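Local coordinates for protein ATP synthase subunit s, mitochondrial (Bos taurus, PDB 3E4G) that helps mitochondrial ATP synthase couple proton flow to ATP synthesis by blocking a proton leak, and is necessary for proton conduction by the enzyme, at residues Ile66-Ser71 / Cys93-Ile98; Glu118-Ser123 / Tyr143-Asp148; Ala8-Val13 / Asp70-Ser75. The protein carries 1 engineered substitution. One frame throughout, in Å; residues are numbered along the deposited sequence.

Contact 1. Residues Ile66-Ser71 / Cys93-Ile98; sequences IDATDS and CKCHYI. With MG (magnesium ion), chain B.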
loop_
_atom_site.group_PDB
_atom_site.type_symbol
_atom_site.label_atom_id
_atom_site.label_comp_id
_atom_site.label_asym_id
_atom_site.label_seq_id
_atom_site.Cartn_x
_atom_site.Cartn_y
_atom_site.Cartn_z
ATOM N N ILE A 66 3.486 5.209 -3.380
ATOM C CA ILE A 66 2.322 4.589 -4.002
ATOM C C ILE A 66 1.114 5.399 -3.638
ATOM O O ILE A 66 0.929 5.754 -2.469
ATOM C CB ILE A 66 2.151 3.132 -3.525
ATOM C CG1 ILE A 66 3.377 2.305 -3.966
ATOM C CG2 ILE A 66 0.825 2.538 -4.024
ATOM C CD1 ILE A 66 3.459 0.926 -3.290
ATOM N N ASP A 67 0.254 5.697 -4.633
ATOM C CA ASP A 67 -0.995 6.401 -4.394
ATOM C C ASP A 67 -2.094 5.598 -5.064
ATOM O O ASP A 67 -2.238 5.660 -6.304
ATOM C CB ASP A 67 -0.952 7.837 -4.932
ATOM C CG ASP A 67 -2.221 8.577 -4.722
ATOM O OD1 ASP A 67 -3.222 7.964 -4.273
ATOM O OD2 ASP A 67 -2.182 9.816 -4.986
ATOM N N ALA A 68 -2.776 4.765 -4.290
ATOM C CA ALA A 68 -3.860 3.920 -4.786
ATOM C C ALA A 68 -5.160 4.575 -4.404
ATOM O O ALA A 68 -5.641 4.413 -3.266
ATOM C CB ALA A 68 -3.723 2.510 -4.195
ATOM N N THR A 69 -5.719 5.353 -5.329
ATOM C CA THR A 69 -7.011 6.024 -5.135
ATOM C C THR A 69 -7.983 5.445 -6.125
ATOM O O THR A 69 -7.700 5.372 -7.317
ATOM C CB THR A 69 -6.837 7.560 -5.312
ATOM O OG1 THR A 69 -5.964 8.038 -4.263
ATOM C CG2 THR A 69 -8.188 8.290 -5.184
ATOM N N ASP A 70 -9.169 5.046 -5.641
ATOM C CA ASP A 70 -10.189 4.477 -6.534
ATOM C C ASP A 70 -9.572 3.306 -7.302
ATOM O O ASP A 70 -9.708 3.174 -8.513
ATOM C CB ASP A 70 -10.767 5.534 -7.465
ATOM C CG ASP A 70 -11.729 6.464 -6.749
ATOM O OD1 ASP A 70 -12.672 5.903 -6.139
ATOM O OD2 ASP A 70 -11.634 7.683 -6.856
ATOM N N SER A 71 -8.926 2.396 -6.568
ATOM C CA SER A 71 -8.160 1.281 -7.116
ATOM C C SER A 71 -8.816 -0.038 -6.727
ATOM O O SER A 71 -9.442 -0.153 -5.660
ATOM C CB SER A 71 -6.749 1.361 -6.576
ATOM O OG SER A 71 -5.958 0.234 -6.888
ATOM N N CYS A 93 -6.738 5.178 -0.759
ATOM C CA CYS A 93 -7.881 6.095 -0.685
ATOM C C CYS A 93 -8.983 5.543 -1.561
ATOM O O CYS A 93 -8.783 5.301 -2.755
ATOM C CB CYS A 93 -7.431 7.497 -1.162
ATOM S SG CYS A 93 -8.755 8.701 -1.188
ATOM N N LYS A 94 -10.169 5.334 -0.975
ATOM C CA LYS A 94 -11.318 4.847 -1.764
ATOM C C LYS A 94 -10.899 3.552 -2.496
ATOM O O LYS A 94 -11.171 3.336 -3.678
ATOM C CB LYS A 94 -11.814 5.906 -2.752
ATOM C CG LYS A 94 -12.398 7.106 -2.065
ATOM C CD LYS A 94 -12.877 8.245 -3.017
ATOM C CE LYS A 94 -11.744 9.038 -3.584
ATOM N NZ LYS A 94 -12.233 10.393 -4.162
ATOM N N CYS A 95 -10.235 2.662 -1.719
ATOM C CA CYS A 95 -9.883 1.295 -2.182
ATOM C C CYS A 95 -10.934 0.386 -1.585
ATOM O O CYS A 95 -10.849 -0.056 -0.439
ATOM C CB CYS A 95 -8.488 0.891 -1.795
ATOM S SG CYS A 95 -7.201 1.826 -2.630
ATOM N N HIS A 96 -12.020 0.163 -2.335
ATOM C CA HIS A 96 -13.216 -0.474 -1.773
ATOM C C HIS A 96 -13.038 -1.931 -1.477
ATOM O O HIS A 96 -13.862 -2.504 -0.741
ATOM C CB HIS A 96 -14.399 -0.149 -2.631
ATOM C CG HIS A 96 -14.650 1.354 -2.758
ATOM N ND1 HIS A 96 -14.720 2.205 -1.691
ATOM C CD2 HIS A 96 -14.682 2.117 -3.876
ATOM C CE1 HIS A 96 -14.884 3.433 -2.156
ATOM N NE2 HIS A 96 -14.894 3.402 -3.478
ATOM N N TYR A 97 -12.009 -2.578 -2.006
ATOM C CA TYR A 97 -11.794 -4.005 -1.799
ATOM C C TYR A 97 -10.809 -4.282 -0.705
ATOM O O TYR A 97 -10.688 -5.467 -0.322
ATOM C CB TYR A 97 -11.360 -4.667 -3.078
ATOM C CG TYR A 97 -12.321 -4.521 -4.201
ATOM C CD1 TYR A 97 -13.272 -5.428 -4.386
ATOM C CD2 TYR A 97 -12.133 -3.588 -5.179
ATOM C CE1 TYR A 97 -14.192 -5.289 -5.447
ATOM C CE2 TYR A 97 -12.984 -3.403 -6.232
ATOM C CZ TYR A 97 -14.010 -4.229 -6.344
ATOM O OH TYR A 97 -14.909 -4.165 -7.403
ATOM N N ILE A 98 -10.056 -3.301 -0.224
ATOM C CA ILE A 98 -9.056 -3.462 0.875
ATOM C C ILE A 98 -9.793 -3.946 2.112
ATOM O O ILE A 98 -10.922 -3.458 2.395
ATOM C CB ILE A 98 -8.230 -2.119 1.081
ATOM C CG1 ILE A 98 -7.390 -1.856 -0.141
ATOM C CG2 ILE A 98 -7.447 -2.086 2.442
ATOM C CD1 ILE A 98 -6.204 -0.953 -0.136
HETATM MG MG MG B . -6.509 5.894 -9.238
HETATM O O HOH W 1 -15.109 5.988 -4.942
HETATM O O HOH W 2 -13.195 3.147 -6.446
HETATM O O HOH W 3 -13.494 9.498 -6.397
HETATM O O HOH W 4 -8.651 5.141 -10.323
HETATM O O HOH W 5 -9.519 -1.843 -3.415
HETATM O O HOH W 6 -12.041 0.822 -5.193
HETATM O O HOH W 7 -7.280 8.130 -9.039
HETATM O O HOH W 8 -5.673 6.274 -11.465
#
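The carboxylate of Asp70 and the side chain of Lys94 meet where two successive repeats lie side by side, and the two chains pass at a slant. The carboxylate lies against the lysine chain rather than meeting its ammonium head-on: OD1 of Asp70 rests on CB of Lys94 at 3.5 Å, while OD2 stands 3.9 Å from Lys94 NZ, a long salt bridge. The lysine chain bends at chi3 (-76°), which brings its end back beside OD2, and a water that donates to OD2 and accepts from NZ bridges the two. Lys94 has enough hydrocarbon to serve both neighbours, for its CE also packs 4.0 Å from the methyl CG2 of Thr69. Thr69 OG1 sits beside its own backbone N, anti to the carbonyl carbon, so that CG2 is left facing the lysine and the hydroxyl can donate to Asp67 OD1 at 2.7 Å. That carboxylate oxygen also forms a salt bridge with Arg91.

The segments are the ends of strands 63-69 and 89-93 with the loops that follow, from the second and third leucine-rich repeats; Thr69 and Cys93 form a parallel bridge with both side chains on one face. Cys93 N gives a straight bond (169° at the hydrogen) to Ala68 O at 2.8 Å, and Asp70 N returns one to Cys93 O. Beside this bridge, small buried residues let the chains come close: CB of Ala68 meets the sulfur of Cys95, and that SG lies 3.1 Å from Ala68 O. Ser71 turns its hydroxyl away to Cys34 O, and two waters link its carbonyl to the backbone N atoms of His96 and Tyr97. The carbonyl of Thr69 binds magnesium at 2.3 Å; Gly35 O and waters are further ligands.

Contact 2. Residues Glu118-Ser123 / Tyr143-Asp148; sequences EMEIIS and YLFLSD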
loop_
_atom_site.group_PDB
_atom_site.type_symbol
_atom_site.label_atom_id
_atom_site.label_comp_id
_atom_site.label_asym_id
_atom_site.label_seq_id
_atom_site.Cartn_x
_atom_site.Cartn_y
_atom_site.Cartn_z
ATOM N N GLU A 118 5.630 6.678 5.836
ATOM C CA GLU A 118 4.381 7.443 5.805
ATOM C C GLU A 118 3.270 6.552 5.231
ATOM O O GLU A 118 3.457 5.947 4.172
ATOM C CB GLU A 118 4.552 8.660 4.892
ATOM C CG GLU A 118 3.290 9.363 4.400
ATOM C CD GLU A 118 3.537 10.522 3.491
ATOM O OE1 GLU A 118 4.376 11.385 3.907
ATOM O OE2 GLU A 118 2.899 10.534 2.425
ATOM N N MET A 119 2.127 6.545 5.905
ATOM C CA MET A 119 0.965 5.874 5.303
ATOM C C MET A 119 -0.280 6.666 5.573
ATOM O O MET A 119 -0.420 7.347 6.586
ATOM C CB MET A 119 0.865 4.450 5.847
ATOM C CG MET A 119 -0.109 3.617 5.181
ATOM S SD MET A 119 0.133 1.885 5.673
ATOM C CE MET A 119 -0.994 1.171 4.505
ATOM N N GLU A 120 -1.181 6.547 4.607
ATOM C CA GLU A 120 -2.460 7.286 4.641
ATOM C C GLU A 120 -3.553 6.270 4.232
ATOM O O GLU A 120 -3.374 5.599 3.205
ATOM C CB GLU A 120 -2.450 8.429 3.651
ATOM C CG GLU A 120 -1.250 9.413 3.896
ATOM C CD GLU A 120 -1.276 10.465 2.828
ATOM O OE1 GLU A 120 -1.007 10.196 1.658
ATOM O OE2 GLU A 120 -1.773 11.590 3.107
ATOM N N ILE A 121 -4.609 6.203 5.011
ATOM C CA ILE A 121 -5.735 5.277 4.715
ATOM C C ILE A 121 -7.000 6.090 4.856
ATOM O O ILE A 121 -7.314 6.566 5.964
ATOM C CB ILE A 121 -5.716 4.049 5.647
ATOM C CG1 ILE A 121 -4.359 3.346 5.614
ATOM C CG2 ILE A 121 -6.831 3.085 5.206
ATOM C CD1 ILE A 121 -4.239 2.220 6.628
ATOM N N ILE A 122 -7.690 6.266 3.742
ATOM C CA ILE A 122 -8.793 7.254 3.632
ATOM C C ILE A 122 -9.946 6.570 2.942
ATOM O O ILE A 122 -9.820 6.088 1.813
ATOM C CB ILE A 122 -8.335 8.465 2.792
ATOM C CG1 ILE A 122 -7.067 9.117 3.410
ATOM C CG2 ILE A 122 -9.502 9.479 2.690
ATOM C CD1 ILE A 122 -6.266 9.884 2.432
ATOM N N SER A 123 -11.129 6.599 3.577
ATOM C CA SER A 123 -12.359 6.163 2.869
ATOM C C SER A 123 -12.216 4.759 2.296
ATOM O O SER A 123 -12.656 4.477 1.184
ATOM C CB SER A 123 -12.748 7.167 1.794
ATOM O OG SER A 123 -12.983 8.467 2.325
ATOM N N TYR A 143 4.583 9.116 9.985
ATOM C CA TYR A 143 3.301 9.796 9.715
ATOM C C TYR A 143 2.253 8.740 9.389
ATOM O O TYR A 143 2.516 7.892 8.503
ATOM C CB TYR A 143 3.481 10.774 8.508
ATOM C CG TYR A 143 2.250 11.552 8.167
ATOM C CD1 TYR A 143 1.814 12.563 8.984
ATOM C CD2 TYR A 143 1.534 11.266 7.026
ATOM C CE1 TYR A 143 0.696 13.310 8.621
ATOM C CE2 TYR A 143 0.433 12.055 6.654
ATOM C CZ TYR A 143 0.031 13.062 7.471
ATOM O OH TYR A 143 -1.041 13.888 7.091
ATOM N N LEU A 144 1.110 8.837 10.030
ATOM C CA LEU A 144 -0.040 7.945 9.731
ATOM C C LEU A 144 -1.263 8.838 9.755
ATOM O O LEU A 144 -1.572 9.426 10.797
ATOM C CB LEU A 144 -0.175 6.815 10.763
ATOM C CG LEU A 144 -1.321 5.837 10.540
ATOM C CD1 LEU A 144 -1.247 5.154 9.210
ATOM C CD2 LEU A 144 -1.362 4.782 11.679
ATOM N N PHE A 145 -1.962 8.871 8.649
ATOM C CA PHE A 145 -3.186 9.673 8.492
ATOM C C PHE A 145 -4.328 8.693 8.212
ATOM O O PHE A 145 -4.272 7.933 7.233
ATOM C CB PHE A 145 -3.018 10.636 7.317
ATOM C CG PHE A 145 -4.232 11.409 6.907
ATOM C CD1 PHE A 145 -5.137 11.886 7.835
ATOM C CD2 PHE A 145 -4.475 11.618 5.563
ATOM C CE1 PHE A 145 -6.255 12.637 7.381
ATOM C CE2 PHE A 145 -5.571 12.355 5.115
ATOM C CZ PHE A 145 -6.450 12.848 6.057
ATOM N N LEU A 146 -5.338 8.735 9.070
ATOM C CA LEU A 146 -6.548 7.879 8.952
ATOM C C LEU A 146 -7.753 8.791 8.796
ATOM O O LEU A 146 -7.929 9.693 9.632
ATOM C CB LEU A 146 -6.716 7.019 10.206
ATOM C CG LEU A 146 -5.498 6.170 10.568
ATOM C CD1 LEU A 146 -5.792 5.312 11.840
ATOM C CD2 LEU A 146 -5.071 5.277 9.425
ATOM N N SER A 147 -8.593 8.540 7.814
ATOM C CA SER A 147 -9.716 9.414 7.561
ATOM C C SER A 147 -10.913 8.614 7.041
ATOM O O SER A 147 -10.754 7.771 6.139
ATOM C CB SER A 147 -9.347 10.411 6.494
ATOM O OG SER A 147 -10.488 11.172 6.113
ATOM N N ASP A 148 -12.110 8.894 7.567
ATOM C CA ASP A 148 -13.358 8.341 6.996
ATOM C C ASP A 148 -13.233 6.799 6.918
ATOM O O ASP A 148 -13.431 6.191 5.872
ATOM C CB ASP A 148 -13.676 8.939 5.653
ATOM C CG ASP A 148 -15.022 8.450 5.079
ATOM O OD1 ASP A 148 -15.939 8.204 5.914
ATOM O OD2 ASP A 148 -15.140 8.364 3.876
HETATM O O HOH W 9 -12.135 11.186 3.671
#
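Ser123 OG donates to Asp148 OD2 at 2.7 Å, and OD2 accepts through the lone pair that points away from the other carboxylate oxygen. Asp148 reaches it with CG anti to its backbone N (chi1 -176°), and the short serine hydroxyl suits a partner this close; a water also joins Ser123 OG to Ser147 OG. Behind this pair run five backbone bonds of a parallel sheet. Ile121 gives its N-H to Phe145 O at 2.8 Å and takes one from Ser147 N on its carbonyl, while Met119 in the same way bonds Tyr143 and Phe145. The strands diverge by only 2°, so like positions stay side by side.

On the face of Glu120, Ile122 and Phe145, the phenyl ring is touched twice: Glu120 OE2 meets CD2 of Phe145 at the ring edge, 3.7 Å away, and CD1 of Ile122 approaches CE2 obliquely, also at 3.7 Å. The other face is apolar and buried, as in leucine-rich repeats, with Met119 and Ile121 beside Leu144 and Leu146; Leu146 CD2 is 4.0 Å from Ile121 CB. There helix 129-134 of this beta-alpha-beta unit lays Ile132 against Ile121 and Leu146, and strands 89-93 and 170-174 continue the sheet on its two sides.

Contact 3. Residues Ala8-Val13 / Asp70-Ser75; sequences AVFNKV and DSCIMS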
loop_
_atom_site.group_PDB
_atom_site.type_symbol
_atom_site.label_atom_id
_atom_site.label_comp_id
_atom_site.label_asym_id
_atom_site.label_seq_id
_atom_site.Cartn_x
_atom_site.Cartn_y
_atom_site.Cartn_z
ATOM N N ALA A 8 -9.655 -10.734 -9.482
ATOM C CA ALA A 8 -8.615 -11.608 -9.033
ATOM C C ALA A 8 -7.453 -11.637 -10.023
ATOM O O ALA A 8 -6.288 -11.562 -9.580
ATOM C CB ALA A 8 -9.150 -13.038 -8.794
ATOM N N VAL A 9 -7.692 -11.743 -11.305
ATOM C CA VAL A 9 -6.598 -11.822 -12.256
ATOM C C VAL A 9 -5.885 -10.458 -12.390
ATOM O O VAL A 9 -4.699 -10.443 -12.734
ATOM C CB VAL A 9 -7.055 -12.394 -13.598
ATOM C CG1 VAL A 9 -7.774 -11.436 -14.461
ATOM C CG2 VAL A 9 -6.030 -13.211 -14.221
ATOM N N PHE A 10 -6.583 -9.364 -12.162
ATOM C CA PHE A 10 -5.883 -8.060 -12.091
ATOM C C PHE A 10 -4.855 -8.057 -10.970
ATOM O O PHE A 10 -3.814 -7.375 -11.053
ATOM C CB PHE A 10 -6.865 -6.904 -11.953
ATOM C CG PHE A 10 -7.276 -6.325 -13.289
ATOM C CD1 PHE A 10 -6.991 -5.001 -13.617
ATOM C CD2 PHE A 10 -7.946 -7.112 -14.261
ATOM C CE1 PHE A 10 -7.303 -4.430 -14.820
ATOM C CE2 PHE A 10 -8.284 -6.555 -15.481
ATOM C CZ PHE A 10 -8.010 -5.215 -15.774
ATOM N N ASN A 11 -5.173 -8.723 -9.892
ATOM C CA ASN A 11 -4.312 -8.744 -8.682
ATOM C C ASN A 11 -3.280 -9.842 -8.681
ATOM O O ASN A 11 -2.237 -9.691 -8.016
ATOM C CB ASN A 11 -5.181 -8.800 -7.417
ATOM C CG ASN A 11 -5.717 -7.438 -7.077
ATOM O OD1 ASN A 11 -6.938 -7.129 -7.356
ATOM N ND2 ASN A 11 -4.917 -6.606 -6.509
ATOM N N LYS A 12 -3.513 -10.967 -9.349
ATOM C CA LYS A 12 -2.661 -12.131 -9.178
ATOM C C LYS A 12 -1.233 -11.865 -9.612
ATOM O O LYS A 12 -0.997 -11.288 -10.687
ATOM C CB LYS A 12 -3.261 -13.315 -9.983
ATOM C CG LYS A 12 -2.450 -14.596 -9.853
ATOM C CD LYS A 12 -3.137 -15.779 -10.563
ATOM C CE LYS A 12 -2.367 -17.013 -10.580
ATOM N NZ LYS A 12 -2.137 -17.511 -9.280
ATOM N N VAL A 13 -0.280 -12.306 -8.816
ATOM C CA VAL A 13 1.136 -12.171 -9.142
ATOM C C VAL A 13 1.517 -13.124 -10.240
ATOM O O VAL A 13 1.161 -14.319 -10.241
ATOM C CB VAL A 13 2.013 -12.434 -7.893
ATOM C CG1 VAL A 13 3.510 -12.438 -8.268
ATOM C CG2 VAL A 13 1.790 -11.398 -6.862
ATOM N N ASP A 70 -9.169 5.046 -5.641
ATOM C CA ASP A 70 -10.189 4.477 -6.534
ATOM C C ASP A 70 -9.572 3.306 -7.302
ATOM O O ASP A 70 -9.708 3.174 -8.513
ATOM C CB ASP A 70 -10.767 5.534 -7.465
ATOM C CG ASP A 70 -11.729 6.464 -6.749
ATOM O OD1 ASP A 70 -12.672 5.903 -6.139
ATOM O OD2 ASP A 70 -11.634 7.683 -6.856
ATOM N N SER A 71 -8.926 2.396 -6.568
ATOM C CA SER A 71 -8.160 1.281 -7.116
ATOM C C SER A 71 -8.816 -0.038 -6.727
ATOM O O SER A 71 -9.442 -0.153 -5.660
ATOM C CB SER A 71 -6.749 1.361 -6.576
ATOM O OG SER A 71 -5.958 0.234 -6.888
ATOM N N CYS A 72 -8.590 -1.067 -7.547
ATOM C CA CYS A 72 -9.122 -2.433 -7.262
ATOM C C CYS A 72 -8.120 -3.338 -6.644
ATOM O O CYS A 72 -8.370 -4.569 -6.584
ATOM C CB CYS A 72 -9.734 -3.044 -8.575
ATOM S SG CYS A 72 -8.502 -3.412 -9.829
ATOM N N ILE A 73 -7.024 -2.827 -6.087
ATOM C CA ILE A 73 -6.066 -3.696 -5.408
ATOM C C ILE A 73 -6.737 -4.371 -4.217
ATOM O O ILE A 73 -7.580 -3.834 -3.500
ATOM C CB ILE A 73 -4.803 -2.937 -4.993
ATOM C CG1 ILE A 73 -5.110 -1.764 -4.034
ATOM C CG2 ILE A 73 -4.012 -2.512 -6.219
ATOM C CD1 ILE A 73 -3.795 -1.007 -3.641
ATOM N N MET A 74 -6.269 -5.622 -3.982
ATOM C CA MET A 74 -6.788 -6.412 -2.821
ATOM C C MET A 74 -5.886 -7.538 -2.529
ATOM O O MET A 74 -5.311 -8.120 -3.437
ATOM C CB MET A 74 -8.141 -6.751 -2.936
ATOM C CG MET A 74 -8.283 -7.575 -3.936
ATOM S SD MET A 74 -10.092 -8.042 -4.128
ATOM C CE MET A 74 -10.636 -8.299 -2.481
ATOM N N SER A 75 -5.889 -7.976 -1.296
ATOM C CA SER A 75 -5.384 -9.224 -0.807
ATOM C C SER A 75 -4.109 -9.683 -1.440
ATOM O O SER A 75 -3.006 -9.105 -1.194
ATOM C CB SER A 75 -6.542 -10.293 -0.781
ATOM O OG SER A 75 -6.908 -10.651 -2.122
#
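The end of the N-terminal domain's helix 2-11 meets the loop that leaves the second leucine-rich repeat's strand, Asn11 and Phe10 touching Cys72 to Met74 of the loop. Asn11 carries most of the contact. Its CB points toward the loop, and with CG beside its own backbone N (chi1 -80°) the flat amide is carried in among the peptide groups of the loop. CG lies 3.6 Å from Met74 N and 3.7 Å from Met74 O, and the Cys72 carbonyl is also close by. A short side chain with both a donor and an acceptor suits a buried spot lined with backbone polar atoms. With a leucine here, the Cys72 carbonyl and the Met74 backbone would probably face hydrocarbon and lose the polar group beside them.

The methionine chain crosses the asparagine at about a right angle. One helix position earlier, Phe10 presents its ring to Cys72, whose SG stands 5.3 Å from the ring centroid and 53° off its normal: an oblique sulfur-aromatic contact that joins a polarisable atom to an apolar ring.

Phe10 O, at the helix end, accepts a bond from Arg33 NE of helix 23-33, and Cys34 just beyond that helix touches Cys72 and Ile73, so the loop lies between helix 2-11 and the chain leading into strand 37-40.

From the N terminus, contact 3 opens first, on helix 2-11, and closes a loop of 56 intervening residues when the chain reaches 70-75. The loop of contact 1 begins where that of contact 3 ends, the two sharing Asp70 and Ser71, and it closes at 93-98 after 21 residues. There Tyr97 packs on Cys72 and Met74, drawing the two contacts together. Contact 2 follows in series, closing a 19-residue loop around helix 129-134. Lys94 N probably bonds to Ile122 O, joining contacts 1 and 2 through one sheet. Contacts 2 and 3 do not touch: the repeats between them connect the N-terminal domain to the later strands.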